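Side-chain contacts in trwC protein (PDB 1OMH), which acts as a conjugative relaxase, recognising and processing plasmid origin-of-transfer DNA through its N-terminal relaxase domain, the part described here: residues F148-S153 with Q159-A164; L86-P91 with A194-E199; H110-A115 with A201-K206. All blocks are in the same frame, centred on the assembly; numbering follows the deposited sequence.

Contact 1 (F148-S153 with Q159-A164). With SO4 (sulfate ion), chain D; SO4 (sulfate ion), chain C; nucleotides of chain A.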
loop_
_atom_site.group_PDB
_atom_site.type_symbol
_atom_site.label_atom_id
_atom_site.label_comp_id
_atom_site.label_asym_id
_atom_site.label_seq_id
_atom_site.Cartn_x
_atom_site.Cartn_y
_atom_site.Cartn_z
ATOM N N PHE B 148 5.899 4.983 -1.589
ATOM C CA PHE B 148 7.128 4.206 -1.691
ATOM C C PHE B 148 6.882 2.854 -2.353
ATOM O O PHE B 148 6.223 1.988 -1.784
ATOM C CB PHE B 148 7.728 4.028 -0.292
ATOM C CG PHE B 148 7.858 5.322 0.472
ATOM C CD1 PHE B 148 6.868 5.727 1.362
ATOM C CD2 PHE B 148 8.960 6.146 0.281
ATOM C CE1 PHE B 148 6.977 6.933 2.054
ATOM C CE2 PHE B 148 9.077 7.354 0.966
ATOM C CZ PHE B 148 8.082 7.745 1.855
ATOM N N ARG B 149 7.423 2.698 -3.561
ATOM C CA ARG B 149 7.288 1.477 -4.355
ATOM C C ARG B 149 8.365 0.454 -3.994
ATOM O O ARG B 149 9.552 0.780 -3.949
ATOM C CB ARG B 149 7.388 1.830 -5.847
ATOM C CG ARG B 149 7.038 0.698 -6.816
ATOM C CD ARG B 149 7.282 1.139 -8.259
ATOM N NE ARG B 149 8.690 1.449 -8.478
ATOM C CZ ARG B 149 9.131 2.477 -9.192
ATOM N NH1 ARG B 149 10.432 2.671 -9.327
ATOM N NH2 ARG B 149 8.276 3.313 -9.765
ATOM N N HIS B 150 7.938 -0.782 -3.740
ATOM C CA HIS B 150 8.840 -1.871 -3.393
ATOM C C HIS B 150 8.586 -3.053 -4.304
ATOM O O HIS B 150 7.518 -3.157 -4.892
ATOM C CB HIS B 150 8.670 -2.242 -1.918
ATOM C CG HIS B 150 9.237 -1.212 -0.995
ATOM N ND1 HIS B 150 10.595 -1.003 -0.867
ATOM C CD2 HIS B 150 8.637 -0.251 -0.253
ATOM C CE1 HIS B 150 10.805 0.047 -0.093
ATOM N NE2 HIS B 150 9.634 0.523 0.292
ATOM N N GLU B 151 9.556 -3.957 -4.407
ATOM C CA GLU B 151 9.420 -5.071 -5.331
ATOM C C GLU B 151 9.556 -6.487 -4.788
ATOM O O GLU B 151 9.368 -7.445 -5.538
ATOM C CB GLU B 151 10.408 -4.860 -6.487
ATOM C CG GLU B 151 10.466 -3.401 -6.957
ATOM C CD GLU B 151 11.431 -3.169 -8.111
ATOM O OE1 GLU B 151 12.457 -3.881 -8.204
ATOM O OE2 GLU B 151 11.164 -2.260 -8.924
ATOM N N THR B 152 9.856 -6.641 -3.500
ATOM C CA THR B 152 10.001 -7.984 -2.955
ATOM C C THR B 152 9.171 -8.243 -1.705
ATOM O O THR B 152 8.871 -7.332 -0.931
ATOM C CB THR B 152 11.481 -8.314 -2.627
ATOM O OG1 THR B 152 11.903 -7.558 -1.487
ATOM C CG2 THR B 152 12.380 -7.984 -3.812
ATOM N N SER B 153 8.803 -9.505 -1.522
ATOM C CA SER B 153 8.018 -9.911 -0.369
ATOM C C SER B 153 8.997 -10.260 0.747
ATOM O O SER B 153 10.215 -10.279 0.528
ATOM C CB SER B 153 7.166 -11.139 -0.711
ATOM O OG SER B 153 7.951 -12.326 -0.674
ATOM N N GLN B 159 7.206 -9.107 -5.748
ATOM C CA GLN B 159 5.997 -8.614 -5.098
ATOM C C GLN B 159 5.920 -7.102 -5.238
ATOM O O GLN B 159 6.404 -6.347 -4.385
ATOM C CB GLN B 159 6.026 -9.023 -3.618
ATOM C CG GLN B 159 4.802 -8.647 -2.784
ATOM C CD GLN B 159 3.512 -9.269 -3.284
ATOM O OE1 GLN B 159 3.517 -10.264 -4.021
ATOM N NE2 GLN B 159 2.391 -8.693 -2.871
ATOM N N LEU B 160 5.309 -6.662 -6.330
ATOM C CA LEU B 160 5.173 -5.236 -6.615
ATOM C C LEU B 160 4.108 -4.603 -5.729
ATOM O O LEU B 160 2.926 -4.926 -5.837
ATOM C CB LEU B 160 4.812 -5.044 -8.094
ATOM C CG LEU B 160 4.641 -3.630 -8.646
ATOM C CD1 LEU B 160 5.930 -2.828 -8.468
ATOM C CD2 LEU B 160 4.274 -3.722 -10.128
ATOM N N HIS B 161 4.530 -3.706 -4.849
ATOM C CA HIS B 161 3.595 -3.041 -3.960
ATOM C C HIS B 161 4.111 -1.671 -3.567
ATOM O O HIS B 161 5.322 -1.417 -3.567
ATOM C CB HIS B 161 3.336 -3.879 -2.699
ATOM C CG HIS B 161 4.558 -4.150 -1.875
ATOM N ND1 HIS B 161 5.571 -4.988 -2.295
ATOM C CD2 HIS B 161 4.918 -3.724 -0.640
ATOM C CE1 HIS B 161 6.496 -5.066 -1.358
ATOM N NE2 HIS B 161 6.125 -4.307 -0.340
ATOM N N THR B 162 3.184 -0.782 -3.233
ATOM C CA THR B 162 3.546 0.568 -2.840
ATOM C C THR B 162 2.907 0.930 -1.522
ATOM O O THR B 162 1.713 0.682 -1.308
ATOM C CB THR B 162 3.092 1.618 -3.879
ATOM O OG1 THR B 162 3.773 1.400 -5.118
ATOM C CG2 THR B 162 3.409 3.033 -3.380
ATOM N N HIS B 163 3.719 1.496 -0.638
ATOM C CA HIS B 163 3.248 1.947 0.660
ATOM C C HIS B 163 2.945 3.426 0.494
ATOM O O HIS B 163 3.865 4.233 0.407
ATOM C CB HIS B 163 4.338 1.788 1.723
ATOM C CG HIS B 163 4.539 0.381 2.188
ATOM N ND1 HIS B 163 3.638 -0.270 3.005
ATOM C CD2 HIS B 163 5.541 -0.501 1.955
ATOM C CE1 HIS B 163 4.076 -1.489 3.255
ATOM N NE2 HIS B 163 5.229 -1.656 2.629
ATOM N N ALA B 164 1.662 3.773 0.421
ATOM C CA ALA B 164 1.247 5.162 0.286
ATOM C C ALA B 164 0.997 5.681 1.694
ATOM O O ALA B 164 -0.058 5.428 2.282
ATOM C CB ALA B 164 -0.036 5.261 -0.548
HETATM S S SO4 D . 12.245 -4.190 -1.927
HETATM O O1 SO4 D . 12.551 -3.122 -0.956
HETATM O O2 SO4 D . 13.390 -5.114 -2.018
HETATM O O3 SO4 D . 11.995 -3.603 -3.254
HETATM O O4 SO4 D . 11.042 -4.915 -1.482
HETATM S S SO4 C . 7.381 -4.787 3.210
HETATM O O1 SO4 C . 8.531 -3.928 2.868
HETATM O O2 SO4 C . 7.572 -6.136 2.640
HETATM O O3 SO4 C . 6.151 -4.195 2.652
HETATM O O4 SO4 C . 7.269 -4.884 4.678
ATOM P P DT A 23 -3.704 -14.944 -4.371
ATOM O OP1 DT A 23 -3.550 -14.882 -5.845
ATOM O OP2 DT A 23 -4.121 -16.213 -3.729
ATOM O "O5'" DT A 23 -2.368 -14.400 -3.675
ATOM C "C5'" DT A 23 -1.058 -14.959 -3.978
ATOM C "C4'" DT A 23 -0.028 -13.848 -4.032
ATOM O "O4'" DT A 23 -0.557 -12.817 -4.874
ATOM C "C3'" DT A 23 0.407 -13.178 -2.714
ATOM O "O3'" DT A 23 1.837 -13.319 -2.735
ATOM C "C2'" DT A 23 0.527 -11.708 -3.080
ATOM C "C1'" DT A 23 -0.214 -11.546 -4.393
ATOM N N1 DT A 23 -1.389 -10.666 -4.527
ATOM C C2 DT A 23 -1.303 -9.358 -4.119
ATOM O O2 DT A 23 -0.351 -8.915 -3.502
ATOM N N3 DT A 23 -2.381 -8.581 -4.470
ATOM C C4 DT A 23 -3.516 -8.986 -5.152
ATOM O O4 DT A 23 -4.383 -8.161 -5.434
ATOM C C5 DT A 23 -3.566 -10.395 -5.483
ATOM C C7 DT A 23 -4.763 -10.945 -6.193
ATOM C C6 DT A 23 -2.523 -11.152 -5.142
ATOM P P DC A 24 2.701 -13.632 -1.415
ATOM O OP1 DC A 24 4.058 -13.182 -1.822
ATOM O OP2 DC A 24 2.476 -15.050 -1.031
ATOM O "O5'" DC A 24 2.149 -12.693 -0.250
ATOM C "C5'" DC A 24 2.522 -11.312 -0.115
ATOM C "C4'" DC A 24 1.715 -10.696 1.004
ATOM O "O4'" DC A 24 0.336 -11.069 0.800
ATOM C "C3'" DC A 24 2.091 -11.195 2.406
ATOM O "O3'" DC A 24 2.605 -10.009 3.050
ATOM C "C2'" DC A 24 0.755 -11.283 3.126
ATOM C "C1'" DC A 24 -0.297 -11.297 2.040
ATOM N N1 DC A 24 -1.221 -12.434 1.921
ATOM C C2 DC A 24 -2.274 -12.517 2.836
ATOM O O2 DC A 24 -2.317 -11.702 3.761
ATOM N N3 DC A 24 -3.214 -13.476 2.683
ATOM C C4 DC A 24 -3.121 -14.340 1.670
ATOM N N4 DC A 24 -4.086 -15.251 1.535
ATOM C C5 DC A 24 -2.034 -14.306 0.746
ATOM C C6 DC A 24 -1.109 -13.352 0.914
#
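His150 lays its CB over one face of the His161 imidazole, 3.9 Å from the ring centroid and offset toward the rim, a CH-pi contact across two antiparallel strands. The imidazole planes themselves meet obliquely. His163 approaches on the same face of the sheet, where its CD2 lies 3.8 Å from CD2 of His150; these two rings touch rim to rim, neither covering the other. The hairpin backbone fixes this spacing: Phe148 pairs with His163 and His150 with His161 as hydrogen-bonded pairs, and His150 N points almost straight at His161 O (2.7 Å). With chi1 at 60°, the His161 ring sits between its own backbone N and carbonyl carbon, where ND1 donates in the ring plane to Gln159 O at 2.6 Å. That bond helps to fix the ring's rotation, with NE2 directed at a sulfate. There, His161 NE2 (3.0 Å) and His163 NE2 (2.7 Å) both donate to O3 of the one ion. His163 ND1 is held from behind by Asp85, a second-shell carboxylate, and Tyr18 stacks on its ring. His150 is turned differently: its ND1 bonds a second sulfate, which Glu151 N and Thr152 N also grip, while its NE2 reaches Tyr18 O. Near the turn of the hairpin, Gln159 NE2 donates to O2 of thymidine DT23 of chain A (2.8 Å), so bound DNA meets the hairpin on the Gln159 side. On the other face of the sheet, Thr162 OG1 packs on Arg149 CB and is hydrogen-bonded to His110. The three histidines bind zinc or copper in other crystals of this protein; here, without metal, two already converge on one anion through NE2, while His150, held by Tyr18 O and the other sulfate, would probably have to turn to join them.

Contact 2 (L86-P91 with A194-E199). With nucleotides of chain A.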
loop_
_atom_site.group_PDB
_atom_site.type_symbol
_atom_site.label_atom_id
_atom_site.label_comp_id
_atom_site.label_asym_id
_atom_site.label_seq_id
_atom_site.Cartn_x
_atom_site.Cartn_y
_atom_site.Cartn_z
ATOM N N LEU B 86 -1.571 3.157 3.133
ATOM C CA LEU B 86 -2.417 2.421 2.208
ATOM C C LEU B 86 -1.432 1.604 1.367
ATOM O O LEU B 86 -0.648 2.157 0.592
ATOM C CB LEU B 86 -3.237 3.370 1.322
ATOM C CG LEU B 86 -4.310 4.264 1.965
ATOM C CD1 LEU B 86 -5.146 4.928 0.878
ATOM C CD2 LEU B 86 -5.214 3.449 2.865
ATOM N N THR B 87 -1.460 0.290 1.549
ATOM C CA THR B 87 -0.562 -0.603 0.828
ATOM C C THR B 87 -1.256 -1.253 -0.363
ATOM O O THR B 87 -2.154 -2.080 -0.192
ATOM C CB THR B 87 -0.038 -1.708 1.757
ATOM O OG1 THR B 87 0.684 -1.107 2.837
ATOM C CG2 THR B 87 0.871 -2.668 1.001
ATOM N N PHE B 88 -0.827 -0.855 -1.559
ATOM C CA PHE B 88 -1.358 -1.367 -2.818
ATOM C C PHE B 88 -0.454 -2.490 -3.324
ATOM O O PHE B 88 0.728 -2.269 -3.559
ATOM C CB PHE B 88 -1.378 -0.271 -3.894
ATOM C CG PHE B 88 -2.255 0.897 -3.574
ATOM C CD1 PHE B 88 -1.814 1.911 -2.726
ATOM C CD2 PHE B 88 -3.526 0.992 -4.132
ATOM C CE1 PHE B 88 -2.631 3.010 -2.438
ATOM C CE2 PHE B 88 -4.350 2.087 -3.849
ATOM C CZ PHE B 88 -3.901 3.093 -3.003
ATOM N N SER B 89 -1.015 -3.676 -3.521
ATOM C CA SER B 89 -0.234 -4.808 -4.006
ATOM C C SER B 89 -0.850 -5.378 -5.278
ATOM O O SER B 89 -2.051 -5.610 -5.349
ATOM C CB SER B 89 -0.173 -5.891 -2.933
ATOM O OG SER B 89 0.395 -5.363 -1.743
ATOM N N ALA B 90 -0.016 -5.597 -6.281
ATOM C CA ALA B 90 -0.470 -6.140 -7.550
ATOM C C ALA B 90 -0.634 -7.652 -7.488
ATOM O O ALA B 90 -0.078 -8.315 -6.603
ATOM C CB ALA B 90 0.522 -5.780 -8.638
ATOM N N PRO B 91 -1.436 -8.215 -8.408
ATOM C CA PRO B 91 -1.650 -9.662 -8.457
ATOM C C PRO B 91 -0.260 -10.260 -8.689
ATOM O O PRO B 91 0.599 -9.595 -9.257
ATOM C CB PRO B 91 -2.551 -9.831 -9.672
ATOM C CG PRO B 91 -3.378 -8.569 -9.639
ATOM C CD PRO B 91 -2.347 -7.515 -9.333
ATOM N N ALA B 194 -10.894 -1.546 -5.222
ATOM C CA ALA B 194 -11.576 -1.879 -6.469
ATOM C C ALA B 194 -11.173 -0.880 -7.547
ATOM O O ALA B 194 -11.077 -1.227 -8.723
ATOM C CB ALA B 194 -13.088 -1.869 -6.260
ATOM N N VAL B 195 -10.931 0.362 -7.138
ATOM C CA VAL B 195 -10.502 1.401 -8.069
ATOM C C VAL B 195 -9.084 1.098 -8.568
ATOM O O VAL B 195 -8.775 1.281 -9.751
ATOM C CB VAL B 195 -10.496 2.792 -7.398
ATOM C CG1 VAL B 195 -9.969 3.834 -8.371
ATOM C CG2 VAL B 195 -11.912 3.154 -6.930
ATOM N N TYR B 196 -8.214 0.653 -7.660
ATOM C CA TYR B 196 -6.839 0.313 -8.037
ATOM C C TYR B 196 -6.898 -0.846 -9.028
ATOM O O TYR B 196 -6.239 -0.837 -10.066
ATOM C CB TYR B 196 -6.032 -0.106 -6.803
ATOM C CG TYR B 196 -4.737 -0.830 -7.124
ATOM C CD1 TYR B 196 -3.596 -0.131 -7.530
ATOM C CD2 TYR B 196 -4.662 -2.215 -7.035
ATOM C CE1 TYR B 196 -2.402 -0.812 -7.845
ATOM C CE2 TYR B 196 -3.491 -2.900 -7.345
ATOM C CZ TYR B 196 -2.365 -2.197 -7.752
ATOM O OH TYR B 196 -1.221 -2.893 -8.075
ATOM N N ASN B 197 -7.704 -1.841 -8.693
ATOM C CA ASN B 197 -7.881 -3.024 -9.528
ATOM C C ASN B 197 -8.322 -2.639 -10.946
ATOM O O ASN B 197 -7.750 -3.103 -11.936
ATOM C CB ASN B 197 -8.929 -3.941 -8.896
ATOM C CG ASN B 197 -8.687 -5.404 -9.197
ATOM O OD1 ASN B 197 -9.627 -6.196 -9.274
ATOM N ND2 ASN B 197 -7.421 -5.780 -9.350
ATOM N N ALA B 198 -9.345 -1.795 -11.034
ATOM C CA ALA B 198 -9.877 -1.341 -12.319
ATOM C C ALA B 198 -8.840 -0.599 -13.157
ATOM O O ALA B 198 -8.645 -0.918 -14.328
ATOM C CB ALA B 198 -11.099 -0.438 -12.095
ATOM N N GLU B 199 -8.195 0.402 -12.559
ATOM C CA GLU B 199 -7.187 1.188 -13.252
ATOM C C GLU B 199 -6.023 0.326 -13.718
ATOM O O GLU B 199 -5.529 0.493 -14.839
ATOM C CB GLU B 199 -6.655 2.297 -12.343
ATOM C CG GLU B 199 -7.688 3.340 -11.949
ATOM C CD GLU B 199 -8.083 4.231 -13.106
ATOM O OE1 GLU B 199 -9.028 5.029 -12.943
ATOM O OE2 GLU B 199 -7.446 4.140 -14.179
ATOM P P DT A 23 -3.704 -14.944 -4.371
ATOM O OP1 DT A 23 -3.550 -14.882 -5.845
ATOM O OP2 DT A 23 -4.121 -16.213 -3.729
ATOM O "O5'" DT A 23 -2.368 -14.400 -3.675
ATOM C "C5'" DT A 23 -1.058 -14.959 -3.978
ATOM C "C4'" DT A 23 -0.028 -13.848 -4.032
ATOM O "O4'" DT A 23 -0.557 -12.817 -4.874
ATOM C "C3'" DT A 23 0.407 -13.178 -2.714
ATOM O "O3'" DT A 23 1.837 -13.319 -2.735
ATOM C "C2'" DT A 23 0.527 -11.708 -3.080
ATOM C "C1'" DT A 23 -0.214 -11.546 -4.393
ATOM N N1 DT A 23 -1.389 -10.666 -4.527
ATOM C C2 DT A 23 -1.303 -9.358 -4.119
ATOM O O2 DT A 23 -0.351 -8.915 -3.502
ATOM N N3 DT A 23 -2.381 -8.581 -4.470
ATOM C C4 DT A 23 -3.516 -8.986 -5.152
ATOM O O4 DT A 23 -4.383 -8.161 -5.434
ATOM C C5 DT A 23 -3.566 -10.395 -5.483
ATOM C C7 DT A 23 -4.763 -10.945 -6.193
ATOM C C6 DT A 23 -2.523 -11.152 -5.142
#
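Phe88 and Tyr196 make the dense part of this contact, the two side chains running antiparallel alongside one another. CD2 of Phe88 comes to 3.6 Å from CD1 of Tyr196, and the ring planes stand at 53° with centroids 5.5 Å apart, an oblique pairing. Phe88 CB lies over one face of the tyrosine ring, offset toward its rim, while Tyr196 CB lies in the plane of the phenylalanine ring, at its edge. Holding CG anti to the backbone N (chi1 164°), Tyr196 extends from its helix toward the sheet, and its OH passes beyond Phe88 to touch Ala90 CB at 3.4 Å. The geometry is that of a helix packed on a sheet: helix 189-206 meets the end of strand 81-89, one of the strands in the antiparallel sheet of the relaxase domain, and helix 104-122 adds Ala113 and Thr117 against the tyrosine. No hydrogen bond crosses the contact; Ala90 N is 3.5 Å from Tyr196 OH but poorly angled, and the buried hydroxyl is instead bonded to His110. Packing thins toward Ser89, whose side chain points away from the helix and whose O stays 3.7 Å from Tyr196 CE2. This side faces bound DNA: thymidine DT23 of chain A gives Ser89 O a weak hydrogen bond from N3 (3.1 Å), and Pro91 CA lies 3.6 Å from C5 of DT23.

Contact 3 (H110-A115 with A201-K206)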
loop_
_atom_site.group_PDB
_atom_site.type_symbol
_atom_site.label_atom_id
_atom_site.label_comp_id
_atom_site.label_asym_id
_atom_site.label_seq_id
_atom_site.Cartn_x
_atom_site.Cartn_y
_atom_site.Cartn_z
ATOM N N HIS B 110 1.275 0.112 -12.671
ATOM C CA HIS B 110 1.006 0.016 -11.240
ATOM C C HIS B 110 1.043 1.411 -10.612
ATOM O O HIS B 110 0.128 1.795 -9.887
ATOM C CB HIS B 110 2.057 -0.883 -10.572
ATOM C CG HIS B 110 2.095 -0.771 -9.078
ATOM N ND1 HIS B 110 1.208 -1.429 -8.254
ATOM C CD2 HIS B 110 2.906 -0.058 -8.263
ATOM C CE1 HIS B 110 1.472 -1.126 -6.994
ATOM N NE2 HIS B 110 2.499 -0.296 -6.973
ATOM N N ASP B 111 2.104 2.165 -10.894
ATOM C CA ASP B 111 2.242 3.509 -10.348
ATOM C C ASP B 111 1.044 4.390 -10.696
ATOM O O ASP B 111 0.560 5.147 -9.856
ATOM C CB ASP B 111 3.525 4.179 -10.853
ATOM C CG ASP B 111 4.781 3.511 -10.326
ATOM O OD1 ASP B 111 4.683 2.711 -9.374
ATOM O OD2 ASP B 111 5.876 3.798 -10.855
ATOM N N ARG B 112 0.567 4.298 -11.933
ATOM C CA ARG B 112 -0.582 5.098 -12.354
ATOM C C ARG B 112 -1.840 4.686 -11.596
ATOM O O ARG B 112 -2.578 5.538 -11.107
ATOM C CB ARG B 112 -0.821 4.948 -13.856
ATOM C CG ARG B 112 0.212 5.642 -14.727
ATOM C CD ARG B 112 -0.006 5.305 -16.196
ATOM N NE ARG B 112 0.882 6.057 -17.080
ATOM C CZ ARG B 112 1.010 5.821 -18.381
ATOM N NH1 ARG B 112 0.313 4.849 -18.951
ATOM N NH2 ARG B 112 1.833 6.558 -19.114
ATOM N N ALA B 113 -2.080 3.383 -11.496
ATOM C CA ALA B 113 -3.260 2.901 -10.790
ATOM C C ALA B 113 -3.233 3.393 -9.345
ATOM O O ALA B 113 -4.270 3.758 -8.792
ATOM C CB ALA B 113 -3.330 1.381 -10.840
ATOM N N VAL B 114 -2.044 3.415 -8.744
ATOM C CA VAL B 114 -1.891 3.894 -7.372
ATOM C C VAL B 114 -2.189 5.396 -7.301
ATOM O O VAL B 114 -2.922 5.844 -6.431
ATOM C CB VAL B 114 -0.452 3.654 -6.841
ATOM C CG1 VAL B 114 -0.266 4.352 -5.510
ATOM C CG2 VAL B 114 -0.190 2.150 -6.677
ATOM N N ALA B 115 -1.621 6.167 -8.225
ATOM C CA ALA B 115 -1.830 7.613 -8.241
ATOM C C ALA B 115 -3.302 7.988 -8.426
ATOM O O ALA B 115 -3.811 8.879 -7.748
ATOM C CB ALA B 115 -0.983 8.253 -9.342
ATOM N N ALA B 201 -5.976 -2.970 -14.342
ATOM C CA ALA B 201 -6.460 -3.820 -15.417
ATOM C C ALA B 201 -6.544 -3.030 -16.722
ATOM O O ALA B 201 -6.151 -3.519 -17.782
ATOM C CB ALA B 201 -7.823 -4.390 -15.056
ATOM N N HIS B 202 -7.045 -1.803 -16.639
ATOM C CA HIS B 202 -7.171 -0.957 -17.819
ATOM C C HIS B 202 -5.795 -0.685 -18.414
ATOM O O HIS B 202 -5.593 -0.805 -19.621
ATOM C CB HIS B 202 -7.849 0.367 -17.451
ATOM C CG HIS B 202 -8.014 1.303 -18.607
ATOM N ND1 HIS B 202 -8.797 1.004 -19.703
ATOM C CD2 HIS B 202 -7.495 2.531 -18.840
ATOM C CE1 HIS B 202 -8.754 2.008 -20.559
ATOM N NE2 HIS B 202 -7.971 2.949 -20.060
ATOM N N GLU B 203 -4.847 -0.319 -17.559
ATOM C CA GLU B 203 -3.489 -0.030 -18.002
ATOM C C GLU B 203 -2.809 -1.259 -18.594
ATOM O O GLU B 203 -2.069 -1.154 -19.578
ATOM C CB GLU B 203 -2.654 0.498 -16.835
ATOM C CG GLU B 203 -3.049 1.879 -16.374
ATOM C CD GLU B 203 -2.925 2.905 -17.480
ATOM O OE1 GLU B 203 -1.868 2.934 -18.147
ATOM O OE2 GLU B 203 -3.878 3.685 -17.679
ATOM N N LEU B 204 -3.052 -2.416 -17.987
ATOM C CA LEU B 204 -2.464 -3.669 -18.453
ATOM C C LEU B 204 -3.023 -4.072 -19.809
ATOM O O LEU B 204 -2.298 -4.577 -20.669
ATOM C CB LEU B 204 -2.721 -4.787 -17.439
ATOM C CG LEU B 204 -1.968 -4.628 -16.117
ATOM C CD1 LEU B 204 -2.383 -5.718 -15.146
ATOM C CD2 LEU B 204 -0.468 -4.686 -16.388
ATOM N N GLN B 205 -4.317 -3.857 -19.999
ATOM C CA GLN B 205 -4.932 -4.200 -21.268
ATOM C C GLN B 205 -4.392 -3.310 -22.379
ATOM O O GLN B 205 -4.289 -3.741 -23.520
ATOM C CB GLN B 205 -6.450 -4.098 -21.155
ATOM C CG GLN B 205 -7.021 -5.307 -20.454
ATOM C CD GLN B 205 -8.484 -5.176 -20.130
ATOM O OE1 GLN B 205 -9.154 -6.170 -19.842
ATOM N NE2 GLN B 205 -8.990 -3.948 -20.155
ATOM N N LYS B 206 -4.018 -2.080 -22.038
ATOM C CA LYS B 206 -3.459 -1.167 -23.026
ATOM C C LYS B 206 -2.108 -1.679 -23.505
ATOM O O LYS B 206 -1.635 -1.302 -24.576
ATOM C CB LYS B 206 -3.280 0.234 -22.433
ATOM C CG LYS B 206 -4.354 1.221 -22.835
ATOM C CD LYS B 206 -3.937 2.658 -22.538
ATOM C CE LYS B 206 -3.846 2.935 -21.048
ATOM N NZ LYS B 206 -3.603 4.383 -20.779
#
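A salt-bridge network spans helices 104-122 and 189-206 where both border solvent, away from the metal site. Arg112 and Glu203 carry the link between the two segments. The NH1 group of Arg112 donates to OE1 of Glu203 at 3.0 Å, with an N-H...O angle of 154°. The acceptor lies in the guanidinium plane, at its edge, and is met on its syn side, 32° out of the carboxylate plane. The two flat groups stand perpendicular, and within this pair a single N-H of Arg112 reaches one oxygen, not the coplanar two-bond arrangement of a bidentate bridge. Reach and bend are divided between the partners: Arg112 is extended from CG to NE, whereas Glu203 folds at chi2 (-59°), bringing its carboxylate against the arginine chain, where OE1 is 3.6 Å from Arg112 CD. The other oxygen serves the remaining charges, for Glu203 OE2 accepts from Lys206 NZ, one turn later in its own helix, and forms a salt bridge with Arg116 of the facing helix. Three cationic groups thus share one buried glutamate, and its negative charge probably screens Arg112 from Lys206. With an alanine here in place of Glu203, Arg112, Arg116 and Lys206 would probably be left without their common counter-charge, although Arg116 would keep its salt bridge to Glu199. Arg112 NH1 and Lys206 NZ, both cationic, end up 4.3 Å apart.

How the contacts relate
Contacts 1 and 2 share one sheet, with strand 158-167 beside strand 81-89: Thr162 N is 2.9 Å from Phe88 O, a probable hydrogen bond, and the centres of the two contacts are 12 Å apart. Contacts 2 and 3 both use helix 189-206, and their centres are 9 Å apart. His110 joins all three, its ND1 2.8 Å from Tyr196 OH and its NE2 2.8 Å from Thr162 OG1, while Asp111 OD2 forms a salt bridge with Arg149 NH2 (2.7 Å), tying contact 3 to contact 1. Contact 1 holds the metal-binding histidines; contact 2 borders them through Ser89, its side chain about 3 Å from that of His161, and both touch thymidine DT23 of chain A. Contact 3 stays about 9 Å from the DNA at its nearest atom.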